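PDB 4MIY: inositol 2-dehydrogenase/D-chiro-inositol 3-dehydrogenase from Lactobacillus casei, which oxidises myo-inositol and D-chiro-inositol to their keto forms, passing the hydride to NAD. Local coordinates for residues V70-F75 / K91-E96. Residues are numbered along the deposited sequence; the frame is centred on the assembly and turned at random.
Sequences VFVVSF and KFIFTE. With NAD (nicotinamide-adenine-dinucleotide), chain E.
Phe-71 and Phe-94 form the tight part of this contact between two parallel strands, their rings packed on one face of the sheet. CB of Phe-94 stands 3.8 Å from the centroid of the Phe-71 ring, almost straight over its face, a CH-pi contact. The planes meet at 27° and are offset, so little of one ring lies over the other, and CD1 of Phe-94 comes within 3.5 Å of CD2 of Phe-71. With chi1 at -174°, Phe-94 turns CG away from its own backbone N, and CB, CG and CD1 lie against Phe-71. With an alanine here in place of Phe-71 the ring under Phe-94 CB is gone, and the Phe-94 ring would probably be set free to shift. Four nearly straight backbone hydrogen bonds hold the strands in register, from Val-70 N to Phe-92 O through to Glu-96 N to Val-72 O (3.0 Å). The other face is looser: Val-70 CG2 lies 4.1 Å from Ile-93 CG1, and Val-72 sits alongside Thr-95, whose OG1 gives a hydrogen bond to Glu-96 O. Past the strands the two segments part toward NAD, and the exposed Phe-75 lays one ring face against adenine C8A, while Glu-96 OE1 is 2.9 Å from nicotinamide O7N and OE2 is hydrogen-bonded to His-17 NE2. In this Rossmann fold the C-terminal strand ends line the dinucleotide site. Helix 79-86 makes the crossover between the strands and covers the Val-72 and Ile-93 face; helix 279-294 packs on the phenylalanine face, and strands 3-8 and 121-123 flank the pair within the sheet.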
ATOM      1  N   VAL A  70      37.766   6.298  21.471  1.00 19.06           N
ATOM      2  CA  VAL A  70      37.077   5.534  22.478  1.00 19.15           C
ATOM      3  C   VAL A  70      35.566   5.493  22.264  1.00 18.92           C
ATOM      4  O   VAL A  70      34.989   6.450  21.876  1.00 20.63           O
ATOM      5  CB  VAL A  70      37.430   6.007  23.913  1.00 21.47           C
ATOM      6  CG1 VAL A  70      38.906   5.841  24.149  1.00 24.68           C
ATOM      7  CG2 VAL A  70      37.052   7.410  24.137  1.00 22.35           C
ATOM      8  N   PHE A  71      34.992   4.339  22.514  1.00 18.97           N
ATOM      9  CA  PHE A  71      33.551   4.175  22.553  1.00 19.70           C
ATOM     10  C   PHE A  71      33.107   4.048  23.997  1.00 19.52           C
ATOM     11  O   PHE A  71      33.592   3.225  24.692  1.00 21.44           O
ATOM     12  CB  PHE A  71      33.132   2.931  21.775  1.00 19.48           C
ATOM     13  CG  PHE A  71      33.027   3.144  20.299  1.00 18.62           C
ATOM     14  CD1 PHE A  71      34.099   3.532  19.578  1.00 20.55           C
ATOM     15  CD2 PHE A  71      31.855   2.944  19.654  1.00 22.11           C
ATOM     16  CE1 PHE A  71      33.995   3.705  18.245  1.00 21.12           C
ATOM     17  CE2 PHE A  71      31.764   3.158  18.346  1.00 23.11           C
ATOM     18  CZ  PHE A  71      32.829   3.516  17.643  1.00 20.77           C
ATOM     19  N   VAL A  72      32.213   4.910  24.426  1.00 19.45           N
ATOM     20  CA  VAL A  72      31.717   4.861  25.794  1.00 19.95           C
ATOM     21  C   VAL A  72      30.343   4.247  25.803  1.00 19.45           C
ATOM     22  O   VAL A  72      29.407   4.839  25.342  1.00 22.67           O
ATOM     23  CB  VAL A  72      31.624   6.204  26.406  1.00 20.09           C
ATOM     24  CG1 VAL A  72      31.271   6.089  27.856  1.00 23.12           C
ATOM     25  CG2 VAL A  72      32.880   7.011  26.194  1.00 22.87           C
ATOM     26  N   VAL A  73      30.268   3.047  26.317  1.00 20.07           N
ATOM     27  CA  VAL A  73      29.068   2.244  26.259  1.00 21.54           C
ATOM     28  C   VAL A  73      28.693   1.628  27.607  1.00 22.07           C
ATOM     29  O   VAL A  73      28.198   0.556  27.672  1.00 22.73           O
ATOM     30  CB  VAL A  73      29.187   1.139  25.188  1.00 18.32           C
ATOM     31  CG1 VAL A  73      27.817   0.780  24.638  1.00 20.36           C
ATOM     32  CG2 VAL A  73      30.089   1.567  24.040  1.00 22.63           C
ATOM     33  N   SER A  74      28.966   2.370  28.657  1.00 24.11           N
ATOM     34  CA  SER A  74      28.719   1.956  30.030  1.00 27.75           C
ATOM     35  C   SER A  74      27.302   2.364  30.419  1.00 29.83           C
ATOM     36  O   SER A  74      26.555   2.788  29.580  1.00 27.27           O
ATOM     37  CB  SER A  74      29.759   2.606  30.918  1.00 22.98           C
ATOM     38  OG  SER A  74      29.803   3.981  30.772  1.00 24.91           O
ATOM     39  N   PHE A  75      26.927   2.227  31.679  1.00 28.56           N
ATOM     40  CA  PHE A  75      25.639   2.712  32.120  1.00 28.82           C
ATOM     41  C   PHE A  75      25.528   4.174  31.796  1.00 29.42           C
ATOM     42  O   PHE A  75      26.497   4.875  31.815  1.00 27.88           O
ATOM     43  CB  PHE A  75      25.426   2.566  33.642  1.00 28.42           C
ATOM     44  CG  PHE A  75      25.519   1.155  34.189  1.00 29.04           C
ATOM     45  CD1 PHE A  75      25.166   0.061  33.462  1.00 28.14           C
ATOM     46  CD2 PHE A  75      25.951   0.961  35.501  1.00 31.60           C
ATOM     47  CE1 PHE A  75      25.245  -1.164  33.983  1.00 29.10           C
ATOM     48  CE2 PHE A  75      26.030  -0.265  36.017  1.00 27.38           C
ATOM     49  CZ  PHE A  75      25.681  -1.339  35.273  1.00 29.38           C
ATOM     50  N   LYS A  91      41.896  12.147  22.176  1.00 24.39           N
ATOM     51  CA  LYS A  91      41.163  11.118  21.490  1.00 23.47           C
ATOM     52  C   LYS A  91      39.785  11.548  20.993  1.00 22.37           C
ATOM     53  O   LYS A  91      39.156  12.403  21.520  1.00 21.81           O
ATOM     54  CB  LYS A  91      41.038   9.878  22.367  1.00 22.75           C
ATOM     55  CG  LYS A  91      42.356   9.232  22.713  1.00 26.87           C
ATOM     56  CD  LYS A  91      42.180   8.205  23.754  1.00 30.18           C
ATOM     57  CE  LYS A  91      43.421   7.385  24.064  1.00 32.61           C
ATOM     58  NZ  LYS A  91      44.621   8.147  24.068  1.00 35.38           N
ATOM     59  N   PHE A  92      39.379  10.926  19.908  1.00 19.29           N
ATOM     60  CA  PHE A  92      38.016  11.027  19.464  1.00 18.94           C
ATOM     61  C   PHE A  92      37.115  10.190  20.384  1.00 18.48           C
ATOM     62  O   PHE A  92      37.521   9.206  20.920  1.00 19.76           O
ATOM     63  CB  PHE A  92      37.928  10.544  18.012  1.00 21.15           C
ATOM     64  CG  PHE A  92      38.571  11.479  17.023  1.00 20.65           C
ATOM     65  CD1 PHE A  92      37.866  12.504  16.476  1.00 26.06           C
ATOM     66  CD2 PHE A  92      39.865  11.314  16.641  1.00 22.15           C
ATOM     67  CE1 PHE A  92      38.441  13.330  15.548  1.00 31.80           C
ATOM     68  CE2 PHE A  92      40.412  12.119  15.748  1.00 24.25           C
ATOM     69  CZ  PHE A  92      39.718  13.143  15.201  1.00 26.66           C
ATOM     70  N   ILE A  93      35.880  10.629  20.531  1.00 18.65           N
ATOM     71  CA  ILE A  93      34.962  10.052  21.489  1.00 18.58           C
ATOM     72  C   ILE A  93      33.575   9.811  20.847  1.00 14.60           C
ATOM     73  O   ILE A  93      32.934  10.731  20.382  1.00 17.62           O
ATOM     74  CB  ILE A  93      34.770  11.006  22.660  1.00 17.97           C
ATOM     75  CG1 ILE A  93      36.099  11.299  23.352  1.00 20.60           C
ATOM     76  CG2 ILE A  93      33.777  10.446  23.642  1.00 21.22           C
ATOM     77  CD1 ILE A  93      36.058  12.578  24.103  1.00 23.74           C
ATOM     78  N   PHE A  94      33.191   8.543  20.838  1.00 17.31           N
ATOM     79  CA  PHE A  94      31.839   8.114  20.521  1.00 16.04           C
ATOM     80  C   PHE A  94      31.197   7.657  21.815  1.00 16.64           C
ATOM     81  O   PHE A  94      31.579   6.689  22.372  1.00 18.93           O
ATOM     82  CB  PHE A  94      31.845   6.967  19.510  1.00 16.68           C
ATOM     83  CG  PHE A  94      30.467   6.563  19.032  1.00 18.94           C
ATOM     84  CD1 PHE A  94      29.720   5.674  19.748  1.00 19.14           C
ATOM     85  CD2 PHE A  94      29.934   7.095  17.887  1.00 20.60           C
ATOM     86  CE1 PHE A  94      28.485   5.311  19.331  1.00 21.18           C
ATOM     87  CE2 PHE A  94      28.684   6.741  17.477  1.00 18.80           C
ATOM     88  CZ  PHE A  94      27.969   5.856  18.190  1.00 20.09           C
ATOM     89  N   THR A  95      30.223   8.411  22.263  1.00 18.65           N
ATOM     90  CA  THR A  95      29.459   8.005  23.416  1.00 18.48           C
ATOM     91  C   THR A  95      28.059   7.607  22.999  1.00 18.38           C
ATOM     92  O   THR A  95      27.433   8.286  22.242  1.00 20.59           O
ATOM     93  CB  THR A  95      29.432   9.072  24.523  1.00 19.10           C
ATOM     94  OG1 THR A  95      28.763   8.566  25.659  1.00 24.31           O
ATOM     95  CG2 THR A  95      28.786  10.286  24.080  1.00 19.97           C
ATOM     96  N   GLU A  96      27.621   6.472  23.486  1.00 17.99           N
ATOM     97  CA  GLU A  96      26.218   6.185  23.391  1.00 18.47           C
ATOM     98  C   GLU A  96      25.393   7.247  24.107  1.00 24.21           C
ATOM     99  O   GLU A  96      25.880   7.950  24.950  1.00 23.44           O
ATOM    100  CB  GLU A  96      25.897   4.787  23.901  1.00 20.30           C
ATOM    101  CG  GLU A  96      25.952   3.708  22.833  1.00 20.17           C
ATOM    102  CD  GLU A  96      24.997   3.973  21.674  1.00 19.64           C
ATOM    103  OE1 GLU A  96      24.051   4.726  21.849  1.00 22.43           O
ATOM    104  OE2 GLU A  96      25.219   3.436  20.616  1.00 21.42           O
TER
HETATM  105  PA  NAD E 401      24.448  -3.121  29.825  1.00 26.89           P
HETATM  106  O1A NAD E 401      24.061  -2.986  31.215  1.00 29.83           O
HETATM  107  O2A NAD E 401      24.344  -4.324  29.142  1.00 20.78           O
HETATM  108  O5B NAD E 401      26.004  -2.886  29.642  1.00 24.39           O
HETATM  109  C5B NAD E 401      26.708  -1.860  30.212  1.00 27.61           C
HETATM  110  C4B NAD E 401      28.112  -2.355  30.584  1.00 26.69           C
HETATM  111  O4B NAD E 401      28.759  -1.270  31.192  1.00 28.64           O
HETATM  112  C3B NAD E 401      28.153  -3.401  31.690  1.00 25.75           C
HETATM  113  O3B NAD E 401      28.972  -4.431  31.318  1.00 34.95           O
HETATM  114  C2B NAD E 401      28.654  -2.679  32.910  1.00 27.31           C
HETATM  115  O2B NAD E 401      29.377  -3.513  33.783  1.00 32.44           O
HETATM  116  C1B NAD E 401      29.561  -1.673  32.311  1.00 28.48           C
HETATM  117  N9A NAD E 401      29.808  -0.502  33.122  1.00 26.12           N
HETATM  118  C8A NAD E 401      28.986   0.150  33.884  1.00 28.14           C
HETATM  119  N7A NAD E 401      29.536   1.237  34.409  1.00 32.06           N
HETATM  120  C5A NAD E 401      30.774   1.286  33.958  1.00 27.67           C
HETATM  121  C6A NAD E 401      31.939   2.133  34.118  1.00 31.21           C
HETATM  122  N6A NAD E 401      31.943   3.221  34.847  1.00 30.49           N
HETATM  123  N1A NAD E 401      33.007   1.815  33.424  1.00 27.07           N
HETATM  124  C2A NAD E 401      33.086   0.775  32.679  1.00 26.21           C
HETATM  125  N3A NAD E 401      32.085  -0.062  32.516  1.00 28.11           N
HETATM  126  C4A NAD E 401      30.931   0.155  33.116  1.00 26.76           C
HETATM  127  O3  NAD E 401      23.731  -1.896  29.130  1.00 24.15           O
HETATM  128  PN  NAD E 401      23.649  -1.584  27.525  1.00 24.09           P
HETATM  129  O1N NAD E 401      22.339  -2.002  27.044  1.00 25.87           O
HETATM  130  O2N NAD E 401      24.681  -2.274  26.844  1.00 25.13           O
HETATM  131  O5D NAD E 401      23.619  -0.063  27.423  1.00 21.23           O
HETATM  132  C5D NAD E 401      24.832   0.646  27.486  1.00 23.54           C
HETATM  133  C4D NAD E 401      24.668   2.040  26.978  1.00 24.68           C
HETATM  134  O4D NAD E 401      24.266   1.943  25.623  1.00 33.06           O
HETATM  135  C3D NAD E 401      23.611   2.777  27.730  1.00 23.18           C
HETATM  136  O3D NAD E 401      23.996   4.113  27.808  1.00 26.94           O
HETATM  137  C2D NAD E 401      22.419   2.588  26.797  1.00 24.12           C
HETATM  138  O2D NAD E 401      21.569   3.650  27.005  1.00 26.36           O
HETATM  139  C1D NAD E 401      23.073   2.661  25.446  1.00 26.41           C
HETATM  140  N1N NAD E 401      22.249   2.060  24.397  1.00 26.08           N
HETATM  141  C2N NAD E 401      21.898   2.783  23.337  1.00 22.10           C
HETATM  142  C3N NAD E 401      21.087   2.296  22.332  1.00 23.23           C
HETATM  143  C7N NAD E 401      20.727   3.148  21.138  1.00 23.48           C
HETATM  144  O7N NAD E 401      21.397   4.071  20.799  1.00 23.97           O
HETATM  145  N7N NAD E 401      19.690   2.789  20.497  1.00 19.93           N
HETATM  146  C4N NAD E 401      20.676   0.978  22.420  1.00 22.89           C
HETATM  147  C5N NAD E 401      21.073   0.263  23.528  1.00 25.01           C
HETATM  148  C6N NAD E 401      21.847   0.835  24.503  1.00 26.06           C